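Local coordinates for lactate racemase (Thermoanaerobacterium thermosaccharolyticum, PDB 2YJG), which interconverts the D- and L-isomers of lactate, using a nickel pincer cofactor derived from nicotinic acid mononucleotide that is absent from this apoprotein, at residues His73-Pro84 with Glu115-Leu124; Asp163-Ile171 with Ala231-Ile241. All coordinates share one frame; numbering follows the deposited sequence.

Interaction 1 of 2, residues His73-Pro84 with Glu115-Leu124; sequences HTRPVPSRITLP and EMKAKFGEDL. With SO4 (sulfate ion), chain D; SO4 (sulfate ion), chain E.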
loop_
_atom_site.group_PDB
_atom_site.type_symbol
_atom_site.label_atom_id
_atom_site.label_comp_id
_atom_site.label_asym_id
_atom_site.label_seq_id
_atom_site.Cartn_x
_atom_site.Cartn_y
_atom_site.Cartn_z
ATOM N N HIS A 73 -4.878 -11.725 4.199
ATOM C CA HIS A 73 -5.529 -10.876 5.216
ATOM C C HIS A 73 -6.483 -11.629 6.152
ATOM O O HIS A 73 -6.724 -11.161 7.269
ATOM C CB HIS A 73 -6.324 -9.720 4.528
ATOM C CG HIS A 73 -7.395 -10.215 3.599
ATOM N ND1 HIS A 73 -7.112 -10.936 2.456
ATOM C CD2 HIS A 73 -8.745 -10.132 3.659
ATOM C CE1 HIS A 73 -8.238 -11.282 1.856
ATOM N NE2 HIS A 73 -9.246 -10.818 2.575
ATOM N N THR A 74 -7.037 -12.756 5.719
ATOM C CA THR A 74 -7.886 -13.569 6.595
ATOM C C THR A 74 -7.139 -14.502 7.604
ATOM O O THR A 74 -7.775 -15.100 8.472
ATOM C CB THR A 74 -8.885 -14.439 5.800
ATOM O OG1 THR A 74 -8.244 -15.607 5.273
ATOM C CG2 THR A 74 -9.556 -13.640 4.643
ATOM N N ARG A 75 -5.813 -14.651 7.476
ATOM C CA ARG A 75 -5.080 -15.577 8.338
ATOM C C ARG A 75 -4.298 -14.740 9.331
ATOM O O ARG A 75 -3.904 -13.611 9.014
ATOM C CB ARG A 75 -4.140 -16.483 7.526
ATOM C CG ARG A 75 -4.809 -17.265 6.393
ATOM C CD ARG A 75 -6.047 -18.059 6.784
ATOM N NE ARG A 75 -5.714 -19.214 7.634
ATOM C CZ ARG A 75 -6.278 -19.522 8.819
ATOM N NH1 ARG A 75 -7.255 -18.790 9.380
ATOM N NH2 ARG A 75 -5.858 -20.605 9.460
ATOM N N PRO A 76 -4.083 -15.258 10.540
ATOM C CA PRO A 76 -3.363 -14.498 11.571
ATOM C C PRO A 76 -1.839 -14.536 11.542
ATOM O O PRO A 76 -1.204 -14.237 12.564
ATOM C CB PRO A 76 -3.885 -15.134 12.860
ATOM C CG PRO A 76 -4.035 -16.536 12.508
ATOM C CD PRO A 76 -4.573 -16.541 11.071
ATOM N N VAL A 77 -1.240 -14.868 10.405
ATOM C CA VAL A 77 0.212 -14.889 10.296
ATOM C C VAL A 77 0.815 -13.497 10.635
ATOM O O VAL A 77 0.432 -12.461 10.072
ATOM C CB VAL A 77 0.674 -15.372 8.912
ATOM C CG1 VAL A 77 2.176 -15.417 8.856
ATOM C CG2 VAL A 77 0.061 -16.714 8.548
ATOM N N PRO A 78 1.732 -13.451 11.605
ATOM C CA PRO A 78 2.299 -12.193 12.055
ATOM C C PRO A 78 3.404 -11.733 11.121
ATOM O O PRO A 78 4.574 -11.685 11.490
ATOM C CB PRO A 78 2.848 -12.519 13.441
ATOM C CG PRO A 78 3.186 -13.959 13.386
ATOM C CD PRO A 78 2.224 -14.596 12.396
ATOM N N SER A 79 3.034 -11.392 9.894
ATOM C CA SER A 79 4.042 -11.160 8.870
ATOM C C SER A 79 4.889 -9.907 9.032
ATOM O O SER A 79 5.951 -9.815 8.422
ATOM C CB SER A 79 3.407 -11.215 7.476
ATOM O OG SER A 79 2.756 -12.452 7.248
ATOM N N ARG A 80 4.419 -8.911 9.794
ATOM C CA ARG A 80 5.269 -7.764 10.100
ATOM C C ARG A 80 6.557 -8.213 10.794
ATOM O O ARG A 80 7.556 -7.547 10.748
ATOM C CB ARG A 80 4.520 -6.737 10.985
ATOM C CG ARG A 80 3.393 -6.017 10.321
ATOM C CD ARG A 80 2.383 -5.464 11.383
ATOM N NE ARG A 80 1.276 -4.677 10.796
ATOM C CZ ARG A 80 1.347 -3.393 10.401
ATOM N NH1 ARG A 80 2.477 -2.707 10.483
ATOM N NH2 ARG A 80 0.270 -2.784 9.890
ATOM N N ILE A 81 6.511 -9.340 11.497
ATOM C CA ILE A 81 7.672 -9.839 12.189
ATOM C C ILE A 81 8.449 -10.800 11.286
ATOM O O ILE A 81 9.670 -10.680 11.109
ATOM C CB ILE A 81 7.289 -10.536 13.476
ATOM C CG1 ILE A 81 6.723 -9.512 14.501
ATOM C CG2 ILE A 81 8.530 -11.271 13.995
ATOM C CD1 ILE A 81 5.993 -10.139 15.697
ATOM N N THR A 82 7.730 -11.714 10.658
ATOM C CA THR A 82 8.366 -12.829 9.963
ATOM C C THR A 82 8.945 -12.466 8.600
ATOM O O THR A 82 10.045 -12.888 8.286
ATOM C CB THR A 82 7.374 -13.990 9.777
ATOM O OG1 THR A 82 6.208 -13.499 9.125
ATOM C CG2 THR A 82 7.011 -14.639 11.134
ATOM N N LEU A 83 8.232 -11.664 7.808
ATOM C CA LEU A 83 8.743 -11.307 6.470
ATOM C C LEU A 83 10.090 -10.559 6.459
ATOM O O LEU A 83 10.953 -10.939 5.666
ATOM C CB LEU A 83 7.683 -10.577 5.677
ATOM C CG LEU A 83 6.595 -11.511 5.148
ATOM C CD1 LEU A 83 5.476 -10.686 4.493
ATOM C CD2 LEU A 83 7.211 -12.611 4.128
ATOM N N PRO A 84 10.282 -9.527 7.336
ATOM C CA PRO A 84 11.605 -8.898 7.316
ATOM C C PRO A 84 12.740 -9.854 7.657
ATOM O O PRO A 84 13.886 -9.683 7.179
ATOM C CB PRO A 84 11.499 -7.829 8.386
ATOM C CG PRO A 84 10.108 -7.404 8.371
ATOM C CD PRO A 84 9.332 -8.714 8.133
ATOM N N GLU A 115 -6.105 -3.724 3.334
ATOM C CA GLU A 115 -5.889 -4.982 4.020
ATOM C C GLU A 115 -4.410 -5.345 4.012
ATOM O O GLU A 115 -3.870 -5.810 4.996
ATOM C CB GLU A 115 -6.730 -6.085 3.352
ATOM C CG GLU A 115 -8.201 -6.032 3.755
ATOM C CD GLU A 115 -9.130 -6.873 2.875
ATOM O OE1 GLU A 115 -8.715 -7.401 1.793
ATOM O OE2 GLU A 115 -10.304 -7.008 3.296
ATOM N N MET A 116 -3.752 -5.112 2.880
ATOM C CA MET A 116 -2.324 -5.363 2.801
ATOM C C MET A 116 -1.598 -4.440 3.778
ATOM O O MET A 116 -0.726 -4.861 4.514
ATOM C CB MET A 116 -1.816 -5.207 1.368
ATOM C CG MET A 116 -2.150 -6.428 0.537
ATOM S SD MET A 116 -1.815 -6.294 -1.221
ATOM C CE MET A 116 -0.192 -6.017 -0.916
ATOM N N LYS A 117 -2.007 -3.183 3.830
ATOM C CA LYS A 117 -1.383 -2.239 4.753
ATOM C C LYS A 117 -1.618 -2.717 6.175
ATOM O O LYS A 117 -0.703 -2.702 6.962
ATOM C CB LYS A 117 -1.986 -0.832 4.592
ATOM C CG LYS A 117 -1.397 0.197 5.530
ATOM C CD LYS A 117 -2.296 1.442 5.637
ATOM C CE LYS A 117 -2.079 2.126 6.989
ATOM N NZ LYS A 117 -0.742 2.764 7.012
ATOM N N ALA A 118 -2.839 -3.154 6.504
ATOM C CA ALA A 118 -3.122 -3.609 7.882
ATOM C C ALA A 118 -2.269 -4.797 8.299
ATOM O O ALA A 118 -1.698 -4.814 9.405
ATOM C CB ALA A 118 -4.626 -3.900 8.086
ATOM N N LYS A 119 -2.112 -5.748 7.380
ATOM C CA LYS A 119 -1.347 -6.981 7.631
ATOM C C LYS A 119 0.159 -6.808 7.674
ATOM O O LYS A 119 0.805 -7.295 8.600
ATOM C CB LYS A 119 -1.661 -8.026 6.560
ATOM C CG LYS A 119 -1.202 -9.407 6.915
ATOM C CD LYS A 119 -2.320 -10.002 7.791
ATOM C CE LYS A 119 -2.016 -11.385 8.145
ATOM N NZ LYS A 119 -2.044 -11.553 9.613
ATOM N N PHE A 120 0.709 -6.140 6.656
ATOM C CA PHE A 120 2.138 -6.058 6.430
ATOM C C PHE A 120 2.787 -4.719 6.789
ATOM O O PHE A 120 3.967 -4.676 7.041
ATOM C CB PHE A 120 2.427 -6.395 4.947
ATOM C CG PHE A 120 1.876 -7.704 4.527
ATOM C CD1 PHE A 120 2.457 -8.890 4.969
ATOM C CD2 PHE A 120 0.774 -7.792 3.694
ATOM C CE1 PHE A 120 1.944 -10.112 4.582
ATOM C CE2 PHE A 120 0.241 -9.027 3.342
ATOM C CZ PHE A 120 0.853 -10.190 3.778
ATOM N N GLY A 121 1.999 -3.645 6.892
ATOM C CA GLY A 121 2.556 -2.331 7.165
ATOM C C GLY A 121 2.886 -1.636 5.847
ATOM O O GLY A 121 3.222 -2.271 4.847
ATOM N N GLU A 122 2.789 -0.313 5.871
ATOM C CA GLU A 122 2.918 0.527 4.713
ATOM C C GLU A 122 4.289 0.422 4.015
ATOM O O GLU A 122 4.360 0.291 2.799
ATOM C CB GLU A 122 2.664 1.934 5.228
ATOM C CG GLU A 122 2.734 3.028 4.300
ATOM C CD GLU A 122 1.829 4.170 4.753
ATOM O OE1 GLU A 122 0.812 3.895 5.417
ATOM O OE2 GLU A 122 2.123 5.315 4.400
ATOM N N ASP A 123 5.355 0.444 4.792
ATOM C CA ASP A 123 6.694 0.452 4.217
ATOM C C ASP A 123 6.951 -0.866 3.508
ATOM O O ASP A 123 7.433 -0.888 2.373
ATOM C CB ASP A 123 7.762 0.677 5.306
ATOM C CG ASP A 123 7.742 2.081 5.911
ATOM O OD1 ASP A 123 7.074 3.002 5.415
ATOM O OD2 ASP A 123 8.472 2.259 6.895
ATOM N N LEU A 124 6.598 -1.992 4.150
ATOM C CA LEU A 124 6.843 -3.281 3.539
ATOM C C LEU A 124 6.040 -3.460 2.217
ATOM O O LEU A 124 6.582 -3.937 1.199
ATOM C CB LEU A 124 6.525 -4.372 4.583
ATOM C CG LEU A 124 7.082 -5.773 4.547
ATOM C CD1 LEU A 124 8.587 -5.741 4.317
ATOM C CD2 LEU A 124 6.697 -6.474 5.914
HETATM S S SO4 D . 1.674 0.929 9.311
HETATM O O1 SO4 D . 2.987 0.453 9.671
HETATM O O2 SO4 D . 1.299 2.184 9.914
HETATM O O3 SO4 D . 1.515 1.069 7.877
HETATM O O4 SO4 D . 0.677 -0.049 9.670
HETATM S S SO4 E . -3.429 -22.184 5.863
HETATM O O1 SO4 E . -2.390 -22.145 4.834
HETATM O O2 SO4 E . -3.151 -21.058 6.787
HETATM O O3 SO4 E . -4.827 -22.058 5.363
HETATM O O4 SO4 E . -3.260 -23.469 6.450
#
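Bends at chi2 (84°) and chi4 carry the Lys119 amine across to two carbonyls of His73-Pro84. This is a junction of the N-terminal domain, where the loop that by similarity binds the cofactor, running on into helix 79-91, meets the end of helix 113-120; the directions of segments 79-84 and 115-120 differ by 76°. Lys119 NZ hydrogen-bonds to Arg75 O (2.8 Å), on a lone pair in the carbonyl plane, and to Val77 O (2.7 Å), tilted off the Val77 carbonyl plane. The chain around Arg75, a probable cofactor-binding residue, is thereby pinned. Across one face of the His73 imidazole the Glu115 carboxylate stacks at 17°, Glu115 OE1 3.3 Å from His73 CD2; Thr111 takes the ring's ND1 and Arg109 pairs with the carboxylate. Deeper in, Ser79 CB and Leu83 CD1 press on the Phe120 ring, Leu83 CD1 3.5 Å from Phe120 CD1. Gly121, with positive phi, passes beneath the Arg80 guanidinium, where a side chain would clash with NH1. Stretched from CG to NE, Arg80 clasps Ala118 O side-on with NE and NH2, while NH2 gives a hydrogen bond of 2.8 Å to O4 of the sulfate (chain D) that Lys117 NZ and Glu122 N also bind.

Interaction 2 of 2, residues Asp163-Ile171 with Ala231-Ile241; sequences DLLVAEGFI and ANLAFILNVVI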
loop_
_atom_site.group_PDB
_atom_site.type_symbol
_atom_site.label_atom_id
_atom_site.label_comp_id
_atom_site.label_asym_id
_atom_site.label_seq_id
_atom_site.Cartn_x
_atom_site.Cartn_y
_atom_site.Cartn_z
ATOM N N ASP A 163 13.211 -19.355 -9.280
ATOM C CA ASP A 163 14.487 -20.041 -8.980
ATOM C C ASP A 163 14.493 -20.715 -7.647
ATOM O O ASP A 163 15.112 -21.778 -7.442
ATOM C CB ASP A 163 15.586 -18.981 -8.841
ATOM C CG ASP A 163 16.342 -18.812 -10.051
ATOM O OD1 ASP A 163 15.971 -19.470 -11.070
ATOM O OD2 ASP A 163 17.312 -18.028 -10.006
ATOM N N LEU A 164 13.850 -20.063 -6.688
ATOM C CA LEU A 164 13.670 -20.656 -5.384
ATOM C C LEU A 164 12.288 -20.274 -4.932
ATOM O O LEU A 164 11.879 -19.089 -5.029
ATOM C CB LEU A 164 14.728 -20.152 -4.427
ATOM C CG LEU A 164 14.722 -20.651 -2.998
ATOM C CD1 LEU A 164 15.146 -22.095 -2.976
ATOM C CD2 LEU A 164 15.575 -19.739 -2.054
ATOM N N LEU A 165 11.533 -21.266 -4.484
ATOM C CA LEU A 165 10.237 -21.044 -3.910
ATOM C C LEU A 165 10.237 -21.355 -2.427
ATOM O O LEU A 165 10.621 -22.459 -2.007
ATOM C CB LEU A 165 9.205 -21.904 -4.620
ATOM C CG LEU A 165 7.729 -21.699 -4.218
ATOM C CD1 LEU A 165 7.234 -20.194 -4.463
ATOM C CD2 LEU A 165 6.823 -22.689 -4.905
ATOM N N VAL A 166 9.769 -20.372 -1.653
ATOM C CA VAL A 166 9.731 -20.410 -0.209
ATOM C C VAL A 166 8.279 -20.143 0.249
ATOM O O VAL A 166 7.523 -19.464 -0.453
ATOM C CB VAL A 166 10.688 -19.305 0.358
ATOM C CG1 VAL A 166 10.542 -19.139 1.813
ATOM C CG2 VAL A 166 12.101 -19.670 0.066
ATOM N N ALA A 167 7.935 -20.557 1.458
ATOM C CA ALA A 167 6.622 -20.149 2.045
ATOM C C ALA A 167 6.722 -19.913 3.526
ATOM O O ALA A 167 7.537 -20.562 4.219
ATOM C CB ALA A 167 5.589 -21.222 1.820
ATOM N N GLU A 168 5.862 -19.019 4.014
ATOM C CA GLU A 168 5.671 -18.863 5.409
ATOM C C GLU A 168 4.226 -19.182 5.751
ATOM O O GLU A 168 3.345 -19.269 4.882
ATOM C CB GLU A 168 6.061 -17.491 5.902
ATOM C CG GLU A 168 5.217 -16.334 5.396
ATOM C CD GLU A 168 5.266 -15.105 6.311
ATOM O OE1 GLU A 168 6.069 -15.105 7.275
ATOM O OE2 GLU A 168 4.489 -14.139 6.072
ATOM N N GLY A 169 3.977 -19.398 7.029
ATOM C CA GLY A 169 2.631 -19.809 7.456
ATOM C C GLY A 169 2.566 -19.984 8.961
ATOM O O GLY A 169 3.517 -19.644 9.677
ATOM N N PHE A 170 1.476 -20.574 9.447
ATOM C CA PHE A 170 1.358 -20.920 10.879
ATOM C C PHE A 170 0.680 -22.296 11.016
ATOM O O PHE A 170 0.012 -22.811 10.030
ATOM C CB PHE A 170 0.581 -19.847 11.648
ATOM C CG PHE A 170 -0.863 -19.931 11.489
ATOM C CD1 PHE A 170 -1.447 -19.876 10.249
ATOM C CD2 PHE A 170 -1.665 -20.079 12.580
ATOM C CE1 PHE A 170 -2.798 -20.030 10.129
ATOM C CE2 PHE A 170 -3.006 -20.179 12.447
ATOM C CZ PHE A 170 -3.556 -20.162 11.224
ATOM N N ILE A 171 0.841 -22.893 12.189
ATOM C CA ILE A 171 0.401 -24.281 12.383
ATOM C C ILE A 171 -0.604 -24.361 13.519
ATOM O O ILE A 171 -0.280 -23.957 14.649
ATOM C CB ILE A 171 1.584 -25.228 12.679
ATOM C CG1 ILE A 171 2.506 -25.376 11.512
ATOM C CG2 ILE A 171 1.010 -26.618 13.061
ATOM C CD1 ILE A 171 3.882 -25.989 11.835
ATOM N N ALA A 231 5.604 -28.504 -6.886
ATOM C CA ALA A 231 5.884 -27.063 -6.924
ATOM C C ALA A 231 7.309 -26.680 -6.588
ATOM O O ALA A 231 7.615 -25.474 -6.643
ATOM C CB ALA A 231 4.945 -26.337 -5.938
ATOM N N ASN A 232 8.108 -27.646 -6.127
ATOM C CA ASN A 232 9.494 -27.441 -5.631
ATOM C C ASN A 232 9.554 -26.392 -4.493
ATOM O O ASN A 232 10.460 -25.583 -4.415
ATOM C CB ASN A 232 10.475 -27.074 -6.794
ATOM C CG ASN A 232 10.516 -28.165 -7.914
ATOM O OD1 ASN A 232 10.132 -27.935 -9.085
ATOM N ND2 ASN A 232 10.933 -29.357 -7.521
ATOM N N LEU A 233 8.582 -26.454 -3.582
ATOM C CA LEU A 233 8.674 -25.739 -2.314
ATOM C C LEU A 233 9.894 -26.206 -1.535
ATOM O O LEU A 233 9.959 -27.322 -0.990
ATOM C CB LEU A 233 7.347 -25.902 -1.495
ATOM C CG LEU A 233 7.228 -25.160 -0.165
ATOM C CD1 LEU A 233 7.368 -23.621 -0.362
ATOM C CD2 LEU A 233 5.879 -25.490 0.553
ATOM N N ALA A 234 10.876 -25.322 -1.453
ATOM C CA ALA A 234 12.224 -25.662 -1.001
ATOM C C ALA A 234 12.516 -25.328 0.461
ATOM O O ALA A 234 13.413 -25.888 1.099
ATOM C CB ALA A 234 13.228 -24.938 -1.913
ATOM N N PHE A 235 11.751 -24.411 1.020
ATOM C CA PHE A 235 11.960 -23.951 2.394
ATOM C C PHE A 235 10.649 -23.322 2.898
ATOM O O PHE A 235 9.977 -22.584 2.140
ATOM C CB PHE A 235 13.083 -22.905 2.417
ATOM C CG PHE A 235 13.573 -22.538 3.774
ATOM C CD1 PHE A 235 12.981 -21.512 4.500
ATOM C CD2 PHE A 235 14.684 -23.165 4.311
ATOM C CE1 PHE A 235 13.473 -21.175 5.738
ATOM C CE2 PHE A 235 15.154 -22.826 5.509
ATOM C CZ PHE A 235 14.578 -21.807 6.210
ATOM N N ILE A 236 10.330 -23.616 4.168
ATOM C CA ILE A 236 9.239 -22.953 4.887
ATOM C C ILE A 236 9.691 -22.338 6.235
ATOM O O ILE A 236 10.744 -22.742 6.819
ATOM C CB ILE A 236 8.046 -23.899 5.089
ATOM C CG1 ILE A 236 8.339 -24.929 6.191
ATOM C CG2 ILE A 236 7.605 -24.544 3.716
ATOM C CD1 ILE A 236 7.055 -25.743 6.629
ATOM N N LEU A 237 8.945 -21.333 6.700
ATOM C CA LEU A 237 9.059 -20.826 8.083
ATOM C C LEU A 237 7.622 -20.889 8.518
ATOM O O LEU A 237 6.764 -20.239 7.912
ATOM C CB LEU A 237 9.600 -19.400 8.150
ATOM C CG LEU A 237 9.352 -18.695 9.487
ATOM C CD1 LEU A 237 10.160 -19.389 10.588
ATOM C CD2 LEU A 237 9.574 -17.200 9.487
ATOM N N ASN A 238 7.326 -21.725 9.493
ATOM C CA ASN A 238 5.955 -21.754 10.066
ATOM C C ASN A 238 6.003 -21.444 11.567
ATOM O O ASN A 238 6.812 -22.023 12.273
ATOM C CB ASN A 238 5.308 -23.125 9.885
ATOM C CG ASN A 238 4.723 -23.358 8.517
ATOM O OD1 ASN A 238 4.874 -22.574 7.563
ATOM N ND2 ASN A 238 4.060 -24.471 8.408
ATOM N N VAL A 239 5.146 -20.550 12.028
ATOM C CA VAL A 239 5.059 -20.183 13.410
ATOM C C VAL A 239 3.881 -20.884 14.094
ATOM O O VAL A 239 2.969 -21.417 13.458
ATOM C CB VAL A 239 4.982 -18.662 13.617
ATOM C CG1 VAL A 239 6.312 -17.955 13.250
ATOM C CG2 VAL A 239 3.794 -18.024 12.896
ATOM N N VAL A 240 3.980 -20.929 15.407
ATOM C CA VAL A 240 2.891 -21.340 16.259
ATOM C C VAL A 240 2.616 -20.110 17.099
ATOM O O VAL A 240 3.519 -19.510 17.664
ATOM C CB VAL A 240 3.235 -22.517 17.087
ATOM C CG1 VAL A 240 2.080 -22.804 18.042
ATOM C CG2 VAL A 240 3.543 -23.754 16.188
ATOM N N ILE A 241 1.355 -19.736 17.187
ATOM C CA ILE A 241 0.988 -18.496 17.821
ATOM C C ILE A 241 -0.071 -18.781 18.910
ATOM O O ILE A 241 -0.808 -19.762 18.824
ATOM C CB ILE A 241 0.489 -17.433 16.774
ATOM C CG1 ILE A 241 -0.774 -17.909 16.032
ATOM C CG2 ILE A 241 1.567 -17.101 15.735
ATOM C CD1 ILE A 241 -1.553 -16.808 15.118
HETATM O O HOH W 1 12.322 -23.887 -5.247
HETATM O O HOH W 2 -0.621 -21.233 15.710
#
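Ala167 and Leu237 sit midway along two parallel strands, 164-170 and 233-241, inside the mixed six-stranded sheet. Here the pairing is close and regular: Ala167 N donates to Phe235 O and Leu237 N to Ala167 O, each 3.0 Å long with the donor in the carbonyl plane. Glu168, Phe170, Leu237 and Val239 point to one face, where Phe170 CB meets Val239 CG2 at 3.9 Å and the Glu168 carboxylate is held by Thr70, Ser79 and Thr82. On the other face lie Ala167, Ile236 and Asn238, and Leu233, its CG opposite the backbone N (chi1 -177°), sends CD1 to 3.7 Å from Ala167 CB. Asn238 lies beside Gly169 and runs at about a right angle to Ile171, whose CD1 is 3.7 Å from Asn238 CB; an alanine here would probably open a gap beside the glycine and leave Ile171 less firmly packed. The ends are looser. Near Leu165 the pairing is irregular: Ala234 N still donates to Leu165 O, but a water links Leu165 N to Asn232 O and Phe235 N is buried without a partner. At the other end Ile171 N bonds to Val239 O, and a second water accepts from Ile241 N and donates to Ile171 O at 2.9 Å.

Overall arrangement
From the N terminus, the chain leaves strand 66-71 into the loop that probably binds the cofactor and helix 79-91, then passes through strand 99-104 to the helices at 115-124, where interaction 1 closes a loop of 30 intervening residues. Only later does interaction 2 open, at 163-171; it closes with 231-241 after 59 more residues, largely helix and loop. The two closures therefore follow in series, neither enclosing nor crossing the other. In space they meet, with centres about 16 Å apart, joined through the Glu168 carboxylate and the Phe170 ring. Together they tie helices 79-91 and 113-120 to strands 164-170 and 233-241 beside the probable cofactor site.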